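PDB 6ULO: uncharacterized protein from Leptospira interrogans serogroup Icterohaemorrhagiae serovar copenhageni, which is of unknown function but belongs to a domain family of the NADP-binding Rossmann clan, and is probably membrane-anchored in its full-length form. Local coordinates for residues D44-N49 and T93-H98; N100-L105 and E140-V145; F106-E111 and K184-G189. All blocks are in the same frame, centred on the assembly; numbering follows the deposited sequence. Where two conformers were deposited one is given.

Contact 1. Residues D44-N49 and T93-H98; sequences DTTVSN and TQIVVH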
loop_
_atom_site.group_PDB
_atom_site.type_symbol
_atom_site.label_atom_id
_atom_site.label_comp_id
_atom_site.label_asym_id
_atom_site.label_seq_id
_atom_site.Cartn_x
_atom_site.Cartn_y
_atom_site.Cartn_z
ATOM N N ASP A 44 15.389 5.169 -4.065
ATOM C CA ASP A 44 15.115 3.776 -4.419
ATOM C C ASP A 44 13.925 3.224 -3.636
ATOM O O ASP A 44 13.206 2.343 -4.109
ATOM C CB ASP A 44 16.352 2.907 -4.095
ATOM C CG ASP A 44 17.688 3.525 -4.543
ATOM O OD1 ASP A 44 18.398 2.830 -5.306
ATOM O OD2 ASP A 44 18.048 4.671 -4.145
ATOM N N THR A 45 13.722 3.711 -2.421
ATOM C CA THR A 45 12.720 3.156 -1.526
ATOM C C THR A 45 11.307 3.571 -1.885
ATOM O O THR A 45 10.352 2.969 -1.376
ATOM C CB THR A 45 13.052 3.608 -0.106
ATOM O OG1 THR A 45 14.450 3.389 0.117
ATOM C CG2 THR A 45 12.233 2.865 0.943
ATOM N N THR A 46 11.144 4.548 -2.777
ATOM C CA THR A 46 9.846 5.159 -3.046
ATOM C C THR A 46 9.084 4.474 -4.173
ATOM O O THR A 46 8.012 4.953 -4.559
ATOM C CB THR A 46 9.994 6.648 -3.396
ATOM O OG1 THR A 46 10.705 6.794 -4.642
ATOM C CG2 THR A 46 10.722 7.398 -2.293
ATOM N N VAL A 47 9.598 3.364 -4.708
ATOM C CA VAL A 47 8.907 2.629 -5.755
ATOM C C VAL A 47 8.867 1.156 -5.420
ATOM O O VAL A 47 9.764 0.625 -4.756
ATOM C CB VAL A 47 9.522 2.811 -7.159
ATOM C CG1 VAL A 47 9.349 4.227 -7.637
ATOM C CG2 VAL A 47 10.980 2.362 -7.176
ATOM N N SER A 48 7.828 0.502 -5.916
ATOM C CA SER A 48 7.737 -0.943 -5.910
ATOM C C SER A 48 8.583 -1.547 -7.036
ATOM O O SER A 48 8.845 -0.912 -8.067
ATOM C CB SER A 48 6.275 -1.329 -6.157
ATOM O OG SER A 48 6.089 -2.742 -6.160
ATOM N N ASN A 49 9.018 -2.789 -6.830
ATOM C CA ASN A 49 9.662 -3.584 -7.871
ATOM C C ASN A 49 8.877 -4.858 -8.152
ATOM O O ASN A 49 9.443 -5.819 -8.681
ATOM C CB ASN A 49 11.114 -3.876 -7.497
ATOM C CG ASN A 49 11.227 -4.642 -6.171
ATOM O OD1 ASN A 49 10.222 -4.907 -5.505
ATOM N ND2 ASN A 49 12.443 -5.005 -5.790
ATOM N N THR A 93 9.616 4.650 6.874
ATOM C CA THR A 93 10.698 5.450 6.307
ATOM C C THR A 93 10.135 6.815 5.904
ATOM O O THR A 93 9.145 6.892 5.159
ATOM C CB THR A 93 11.344 4.736 5.107
ATOM O OG1 THR A 93 11.831 3.434 5.517
ATOM C CG2 THR A 93 12.520 5.543 4.584
ATOM N N GLN A 94 10.777 7.892 6.389
ATOM C CA GLN A 94 10.221 9.223 6.172
ATOM C C GLN A 94 10.096 9.552 4.688
ATOM O O GLN A 94 9.110 10.190 4.277
ATOM C CB GLN A 94 11.050 10.272 6.904
ATOM C CG GLN A 94 10.368 11.610 6.984
ATOM C CD GLN A 94 8.941 11.531 7.532
ATOM O OE1 GLN A 94 7.969 11.717 6.811
ATOM N NE2 GLN A 94 8.820 11.236 8.821
ATOM N N ILE A 95 11.048 9.101 3.859
ATOM C CA ILE A 95 10.969 9.457 2.449
ATOM C C ILE A 95 9.721 8.879 1.814
ATOM O O ILE A 95 9.143 9.496 0.913
ATOM C CB ILE A 95 12.253 9.093 1.672
ATOM C CG1 ILE A 95 12.311 9.914 0.357
ATOM C CG2 ILE A 95 12.330 7.578 1.338
ATOM C CD1 ILE A 95 13.594 9.679 -0.463
ATOM N N VAL A 96 9.297 7.685 2.248
ATOM C CA VAL A 96 8.100 7.075 1.678
ATOM C C VAL A 96 6.856 7.861 2.075
ATOM O O VAL A 96 6.006 8.170 1.239
ATOM C CB VAL A 96 8.011 5.602 2.123
ATOM C CG1 VAL A 96 6.676 5.011 1.729
ATOM C CG2 VAL A 96 9.149 4.774 1.554
ATOM N N VAL A 97 6.764 8.246 3.355
ATOM C CA VAL A 97 5.620 9.013 3.838
ATOM C C VAL A 97 5.531 10.337 3.098
ATOM O O VAL A 97 4.462 10.724 2.609
ATOM C CB VAL A 97 5.682 9.192 5.375
ATOM C CG1 VAL A 97 4.483 10.016 5.860
ATOM C CG2 VAL A 97 5.725 7.824 6.091
ATOM N N HIS A 98 6.672 11.003 2.923
ATOM C CA HIS A 98 6.663 12.303 2.260
ATOM C C HIS A 98 6.416 12.185 0.766
ATOM O O HIS A 98 5.704 13.015 0.202
ATOM C CB HIS A 98 7.979 13.006 2.537
ATOM C CG HIS A 98 8.020 13.600 3.902
ATOM N ND1 HIS A 98 9.186 13.993 4.514
ATOM C CD2 HIS A 98 7.014 13.923 4.750
ATOM C CE1 HIS A 98 8.899 14.528 5.690
ATOM N NE2 HIS A 98 7.586 14.500 5.855
#
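Thr45 and Thr46 meet Ile95 and Val96 through methyl groups, and none of these four side chains carries a flat group. The single ring, His98, lies off the contact, further along the helix. Gln94 OE1 sits over the centre of one face of this ring, but Gln94 has two conformers, so this is doubtful. The His98 ring also packs edge-to-face with Tyr142 of helix 139-166.

The main contact has two side-chain crossings, both near a right angle. In the first, Thr45 CG2 meets Val96 CG2 at 3.7 Å. With OG1 beside the backbone N (chi1 -47°), CG2 is anti to that N and meets Val96, while OG1 bonds Trp40 O. The same Val96 CG2 also lies 3.6 Å from Thr45 O. In the second crossing, the Thr46 methyl lies across the branched side chain of Ile95. Thr46 CG2 is 4.0 Å from both Ile95 CG1 and Ile95 CG2, and 4.1 Å from Ile95 CD1. Thr46 OG1 is turned back to Gly43 O. Both hydroxyls thus bond within their own loop, and the methyls are left to face the helix. The backbones come close, with Thr46 CA and Val96 CA 5.4 Å apart.

The same loop also reaches the start of the helix. Asp41 OD1 accepts a hydrogen bond from Ile95 N in the first turn. Asp91, at the end of strand 86-91, accepts one from Thr93 N through OD2. Helix 94-109 follows this strand in a sheet whose parallel strands run 191-195, 86-91, 66-69, 218-222, 249-255, the 3-2-1-4-5 order of Rossmann-like folds.

Contact 2. Residues N100-L105 and E140-V145; sequences NTITIL and EVYKKV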
loop_
_atom_site.group_PDB
_atom_site.type_symbol
_atom_site.label_atom_id
_atom_site.label_comp_id
_atom_site.label_asym_id
_atom_site.label_seq_id
_atom_site.Cartn_x
_atom_site.Cartn_y
_atom_site.Cartn_z
ATOM N N ASN A 100 4.629 9.918 -0.665
ATOM C CA ASN A 100 3.201 9.690 -0.805
ATOM C C ASN A 100 2.412 10.990 -0.635
ATOM O O ASN A 100 1.380 11.187 -1.286
ATOM C CB ASN A 100 2.738 8.642 0.205
ATOM C CG ASN A 100 3.115 7.229 -0.197
ATOM O OD1 ASN A 100 3.227 6.918 -1.402
ATOM N ND2 ASN A 100 3.274 6.353 0.782
ATOM N N THR A 101 2.850 11.857 0.298
ATOM C CA THR A 101 2.205 13.154 0.493
ATOM C C THR A 101 2.271 13.981 -0.785
ATOM O O THR A 101 1.287 14.620 -1.173
ATOM C CB THR A 101 2.880 13.880 1.656
ATOM O OG1 THR A 101 2.722 13.118 2.856
ATOM C CG2 THR A 101 2.297 15.306 1.862
ATOM N N ILE A 102 3.417 13.958 -1.461
ATOM C CA ILE A 102 3.542 14.633 -2.751
ATOM C C ILE A 102 2.597 14.023 -3.775
ATOM O O ILE A 102 1.898 14.741 -4.491
ATOM C CB ILE A 102 5.003 14.599 -3.234
ATOM C CG1 ILE A 102 5.897 15.368 -2.259
ATOM C CG2 ILE A 102 5.094 15.150 -4.663
ATOM C CD1 ILE A 102 7.386 15.127 -2.494
ATOM N N THR A 103 2.564 12.692 -3.865
ATOM C CA THR A 103 1.670 12.043 -4.821
ATOM C C THR A 103 0.217 12.474 -4.609
ATOM O O THR A 103 -0.508 12.738 -5.586
ATOM C CB THR A 103 1.847 10.535 -4.690
ATOM O OG1 THR A 103 3.045 10.192 -5.359
ATOM C CG2 THR A 103 0.663 9.715 -5.243
ATOM N N ILE A 104 -0.224 12.572 -3.346
ATOM C CA ILE A 104 -1.602 12.972 -3.092
ATOM C C ILE A 104 -1.859 14.400 -3.563
ATOM O O ILE A 104 -2.904 14.696 -4.158
ATOM C CB ILE A 104 -1.914 12.773 -1.593
ATOM C CG1 ILE A 104 -1.893 11.275 -1.275
ATOM C CG2 ILE A 104 -3.240 13.443 -1.196
ATOM C CD1 ILE A 104 -1.741 10.953 0.201
ATOM N N LEU A 105 -0.924 15.311 -3.292
ATOM C CA LEU A 105 -1.056 16.681 -3.783
ATOM C C LEU A 105 -1.146 16.697 -5.301
ATOM O O LEU A 105 -1.999 17.390 -5.881
ATOM C CB LEU A 105 0.144 17.482 -3.300
ATOM C CG LEU A 105 0.290 18.907 -3.826
ATOM C CD1 LEU A 105 -0.870 19.826 -3.414
ATOM C CD2 LEU A 105 1.656 19.484 -3.344
ATOM N N GLU A 140 10.854 22.971 1.136
ATOM C CA GLU A 140 12.115 22.344 0.750
ATOM C C GLU A 140 12.203 20.888 1.205
ATOM O O GLU A 140 12.866 20.086 0.550
ATOM C CB GLU A 140 13.287 23.135 1.314
ATOM C CG GLU A 140 14.622 22.831 0.661
ATOM C CD GLU A 140 14.706 23.197 -0.833
ATOM O OE1 GLU A 140 13.869 23.951 -1.380
ATOM O OE2 GLU A 140 15.664 22.729 -1.489
ATOM N N VAL A 141 11.543 20.522 2.311
ATOM C CA VAL A 141 11.498 19.126 2.742
ATOM C C VAL A 141 10.984 18.275 1.597
ATOM O O VAL A 141 11.529 17.196 1.281
ATOM C CB VAL A 141 10.603 18.998 3.991
ATOM C CG1 VAL A 141 10.313 17.551 4.319
ATOM C CG2 VAL A 141 11.266 19.692 5.206
ATOM N N TYR A 142 9.917 18.753 0.948
ATOM C CA TYR A 142 9.242 18.007 -0.107
ATOM C C TYR A 142 9.937 18.163 -1.446
ATOM O O TYR A 142 9.950 17.209 -2.230
ATOM C CB TYR A 142 7.758 18.413 -0.155
ATOM C CG TYR A 142 7.123 18.163 1.198
ATOM C CD1 TYR A 142 6.575 16.931 1.524
ATOM C CD2 TYR A 142 7.142 19.171 2.195
ATOM C CE1 TYR A 142 6.057 16.701 2.805
ATOM C CE2 TYR A 142 6.648 18.947 3.444
ATOM C CZ TYR A 142 6.093 17.737 3.748
ATOM O OH TYR A 142 5.609 17.577 5.030
ATOM N N LYS A 143 10.548 19.325 -1.725
ATOM C CA LYS A 143 11.302 19.464 -2.966
ATOM C C LYS A 143 12.489 18.514 -2.986
ATOM O O LYS A 143 12.805 17.921 -4.025
ATOM C CB LYS A 143 11.769 20.910 -3.168
ATOM C CG LYS A 143 10.646 21.876 -3.392
ATOM C CD LYS A 143 11.181 23.308 -3.539
ATOM C CE LYS A 143 10.701 23.969 -4.779
ATOM N NZ LYS A 143 11.219 25.359 -4.900
ATOM N N LYS A 144 13.161 18.347 -1.841
ATOM C CA LYS A 144 14.261 17.396 -1.767
ATOM C C LYS A 144 13.765 15.983 -2.037
ATOM O O LYS A 144 14.386 15.232 -2.788
ATOM C CB LYS A 144 14.913 17.462 -0.386
ATOM C CG LYS A 144 15.759 18.703 -0.108
ATOM C CD LYS A 144 16.344 18.592 1.303
ATOM C CE LYS A 144 17.200 19.764 1.652
ATOM N NZ LYS A 144 18.160 19.986 0.563
ATOM N N VAL A 145 12.647 15.600 -1.415
ATOM C CA VAL A 145 12.066 14.277 -1.665
ATOM C C VAL A 145 11.715 14.116 -3.139
ATOM O O VAL A 145 12.008 13.072 -3.745
ATOM C CB VAL A 145 10.857 14.009 -0.740
ATOM C CG1 VAL A 145 10.135 12.723 -1.178
ATOM C CG2 VAL A 145 11.310 13.895 0.693
#
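Ile102 and Tyr142 form the centre of this contact. The Ile102 side chain is extended (chi2 167°), which carries CD1 out to the backbone of the facing helix. There Ile102 CD1 lies 3.3 Å from Tyr142 O, a close packing contact. The same methyl is 3.9 Å from Val145 CG1 and 4.1 Å from Tyr142 CB, so it rests between two side chains one turn apart. Further back, Ile102 CG1 is at the edge of the Tyr142 ring, 4.1 Å from Tyr142 CD1. Thr101 adds a second touch, oblique to the ring: its CG2 is 4.1 Å from Tyr142 CE1. The hydroxyl of Thr101 bonds back to Val97 O in its own helix, while its methyl faces the tyrosine.

A second shell holds the ring. Val141 CG1 lies above one face, off-centre toward the rim. Phe136 stacks with the ring, and Ile132 of helix 125-135 also touches Tyr142.

The two helices cross nearly perpendicularly, at -96°, with segment axes 10.4 Å apart. Ile102 and Tyr142 fill the space between them. Helix 94-109 leans on the edge strand 191-195, where Thr101 and Ile104 touch Pro193. Helix 139-166 packs across helix 94-109, and helix 125-135 lies beside Tyr142 and Lys143.

Contact 3. Residues F106-E111 and K184-G189; sequences FLQKSE and KLAIEG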
loop_
_atom_site.group_PDB
_atom_site.type_symbol
_atom_site.label_atom_id
_atom_site.label_comp_id
_atom_site.label_asym_id
_atom_site.label_seq_id
_atom_site.Cartn_x
_atom_site.Cartn_y
_atom_site.Cartn_z
ATOM N N PHE A 106 -0.288 15.903 -5.970
ATOM C CA PHE A 106 -0.332 15.877 -7.439
ATOM C C PHE A 106 -1.655 15.308 -7.942
ATOM O O PHE A 106 -2.224 15.828 -8.903
ATOM C CB PHE A 106 0.818 15.071 -8.015
ATOM C CG PHE A 106 2.188 15.662 -7.830
ATOM C CD1 PHE A 106 2.389 16.948 -7.341
ATOM C CD2 PHE A 106 3.310 14.890 -8.186
ATOM C CE1 PHE A 106 3.670 17.451 -7.210
ATOM C CE2 PHE A 106 4.592 15.381 -8.063
ATOM C CZ PHE A 106 4.775 16.687 -7.581
ATOM N N LEU A 107 -2.182 14.273 -7.291
ATOM C CA LEU A 107 -3.491 13.740 -7.673
ATOM C C LEU A 107 -4.572 14.802 -7.549
ATOM O O LEU A 107 -5.402 14.962 -8.449
ATOM C CB LEU A 107 -3.869 12.541 -6.789
ATOM C CG LEU A 107 -3.085 11.256 -7.075
ATOM C CD1 LEU A 107 -3.281 10.278 -5.901
ATOM C CD2 LEU A 107 -3.562 10.632 -8.399
ATOM N N GLN A 108 -4.588 15.523 -6.419
ATOM C CA GLN A 108 -5.587 16.573 -6.226
ATOM C C GLN A 108 -5.578 17.588 -7.359
ATOM O O GLN A 108 -6.637 18.041 -7.789
ATOM C CB GLN A 108 -5.361 17.280 -4.889
ATOM C CG GLN A 108 -5.690 16.366 -3.696
ATOM C CD GLN A 108 -5.241 16.933 -2.388
ATOM O OE1 GLN A 108 -4.366 17.803 -2.349
ATOM N NE2 GLN A 108 -5.826 16.439 -1.306
ATOM N N LYS A 109 -4.398 17.946 -7.858
ATOM C CA LYS A 109 -4.282 19.002 -8.842
ATOM C C LYS A 109 -4.339 18.504 -10.274
ATOM O O LYS A 109 -4.427 19.318 -11.185
ATOM C CB LYS A 109 -2.975 19.765 -8.614
ATOM C CG LYS A 109 -2.927 20.477 -7.266
ATOM C CD LYS A 109 -4.046 21.467 -7.108
ATOM C CE LYS A 109 -3.857 22.226 -5.809
ATOM N NZ LYS A 109 -4.870 23.274 -5.643
ATOM N N SER A 110 -4.294 17.197 -10.520
ATOM C CA SER A 110 -4.129 16.635 -11.867
ATOM C C SER A 110 -5.466 16.072 -12.345
ATOM O O SER A 110 -5.874 14.981 -11.925
ATOM C CB SER A 110 -3.046 15.551 -11.843
ATOM O OG SER A 110 -1.769 16.118 -11.615
ATOM N N GLU A 111 -6.121 16.782 -13.270
ATOM C CA GLU A 111 -7.473 16.387 -13.651
ATOM C C GLU A 111 -7.498 15.063 -14.401
ATOM O O GLU A 111 -8.485 14.329 -14.308
ATOM C CB GLU A 111 -8.144 17.495 -14.457
ATOM C CG GLU A 111 -8.309 18.795 -13.624
ATOM C CD GLU A 111 -9.058 19.914 -14.321
ATOM O OE1 GLU A 111 -9.307 19.810 -15.536
ATOM O OE2 GLU A 111 -9.378 20.920 -13.648
ATOM N N LYS A 184 -10.543 11.009 -6.668
ATOM C CA LYS A 184 -11.669 11.373 -5.817
ATOM C C LYS A 184 -11.326 11.165 -4.344
ATOM O O LYS A 184 -11.533 12.062 -3.510
ATOM C CB LYS A 184 -12.896 10.558 -6.205
ATOM C CG LYS A 184 -14.115 10.917 -5.358
ATOM C CD LYS A 184 -15.289 10.041 -5.677
ATOM C CE LYS A 184 -16.536 10.425 -4.931
ATOM N NZ LYS A 184 -17.465 9.274 -4.883
ATOM N N LEU A 185 -10.743 10.011 -4.004
ATOM C CA LEU A 185 -10.280 9.796 -2.630
ATOM C C LEU A 185 -9.269 10.855 -2.215
ATOM O O LEU A 185 -9.310 11.346 -1.079
ATOM C CB LEU A 185 -9.676 8.404 -2.476
ATOM C CG LEU A 185 -10.611 7.223 -2.735
ATOM C CD1 LEU A 185 -9.841 5.895 -2.489
ATOM C CD2 LEU A 185 -11.871 7.297 -1.845
ATOM N N ALA A 186 -8.331 11.204 -3.110
ATOM C CA ALA A 186 -7.316 12.191 -2.761
ATOM C C ALA A 186 -7.960 13.523 -2.426
ATOM O O ALA A 186 -7.619 14.148 -1.419
ATOM C CB ALA A 186 -6.292 12.339 -3.878
ATOM N N ILE A 187 -8.879 13.978 -3.286
ATOM C CA ILE A 187 -9.565 15.248 -3.081
ATOM C C ILE A 187 -10.318 15.248 -1.752
ATOM O O ILE A 187 -10.384 16.277 -1.066
ATOM C CB ILE A 187 -10.497 15.522 -4.280
ATOM C CG1 ILE A 187 -9.661 15.909 -5.477
ATOM C CG2 ILE A 187 -11.500 16.649 -3.949
ATOM C CD1 ILE A 187 -10.462 15.988 -6.781
ATOM N N GLU A 188 -10.910 14.126 -1.384
ATOM C CA GLU A 188 -11.734 14.009 -0.193
ATOM C C GLU A 188 -10.935 13.821 1.080
ATOM O O GLU A 188 -11.541 13.717 2.147
ATOM C CB GLU A 188 -12.741 12.863 -0.397
ATOM C CG GLU A 188 -13.770 13.248 -1.440
ATOM C CD GLU A 188 -14.727 12.148 -1.850
ATOM O OE1 GLU A 188 -14.478 10.957 -1.578
ATOM O OE2 GLU A 188 -15.734 12.495 -2.519
ATOM N N GLY A 189 -9.608 13.775 1.013
ATOM C CA GLY A 189 -8.813 13.580 2.200
ATOM C C GLY A 189 -8.795 12.149 2.681
ATOM O O GLY A 189 -8.424 11.877 3.832
#
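Gln108 and Ala186 join the C-terminal ends of two helices, and the second of these ends in a Schellman motif at Gly189. Both helices belong to the helical region between strands 86-91 and 191-195 of the Rossmann-like sheet.

One side-chain hydrogen bond links the segments. Gln108 NE2 donates to Ala186 O at 2.9 Å, and the bond is nearly straight, with an N-H...O angle of 169°. The acceptor lies in the amide plane of Gln108. The donor, however, stands well above the carbonyl plane of Ala186, 52° out of it. The Gln108 chain is extended beyond CG (chi2 169°), and this brings the amide to a helix end that its CB does not point at.

The apolar contacts lie beside this bond. Leu107 CB meets Ala186 CB at 3.8 Å. The small alanine side chain is consistent with the close backbones, Gln108 CA and Ile187 CA being 5.2 Å apart. Gln108 CG is 4.1 Å from Ala186 CB. Ile187 flanks the contact, its CG1 4.2 Å from Gln108 CA.

Other polar bonds finish the helix ends. Ser110 OG donates to Phe106 O at 2.8 Å, within its own helix end. Arg183, one turn before Ile187, binds Leu107 O through NE and Gln108 O through NH2. Tyr179 OH bonds Ser110 O. These side chains tie carbonyls at the end of helix 94-109 to helix 176-187.

Ala186 O takes two donors from opposite faces of its plane: Gln108 NE2 on one, and Gly189 N, at 3.2 Å, on the other.

How the contacts relate
All three contacts use helix 94-109, in order from its N-terminal turn to its C-terminal end. Contact 1 packs its start on an earlier loop, contact 2 its middle on helix 139-166, and contact 3 its end on helix 176-187. Centres are about 11 Å apart for contacts 1 and 2, 14 Å for contacts 2 and 3, and 20 Å for contacts 1 and 3. Contact 2 touches both neighbours; contacts 1 and 3 do not touch. Along the chain contact 1 closes first, while contacts 2 and 3 alternate. The helix thus joins the loop that precedes strand 66-69 to the helices inserted between strands 86-91 and 191-195.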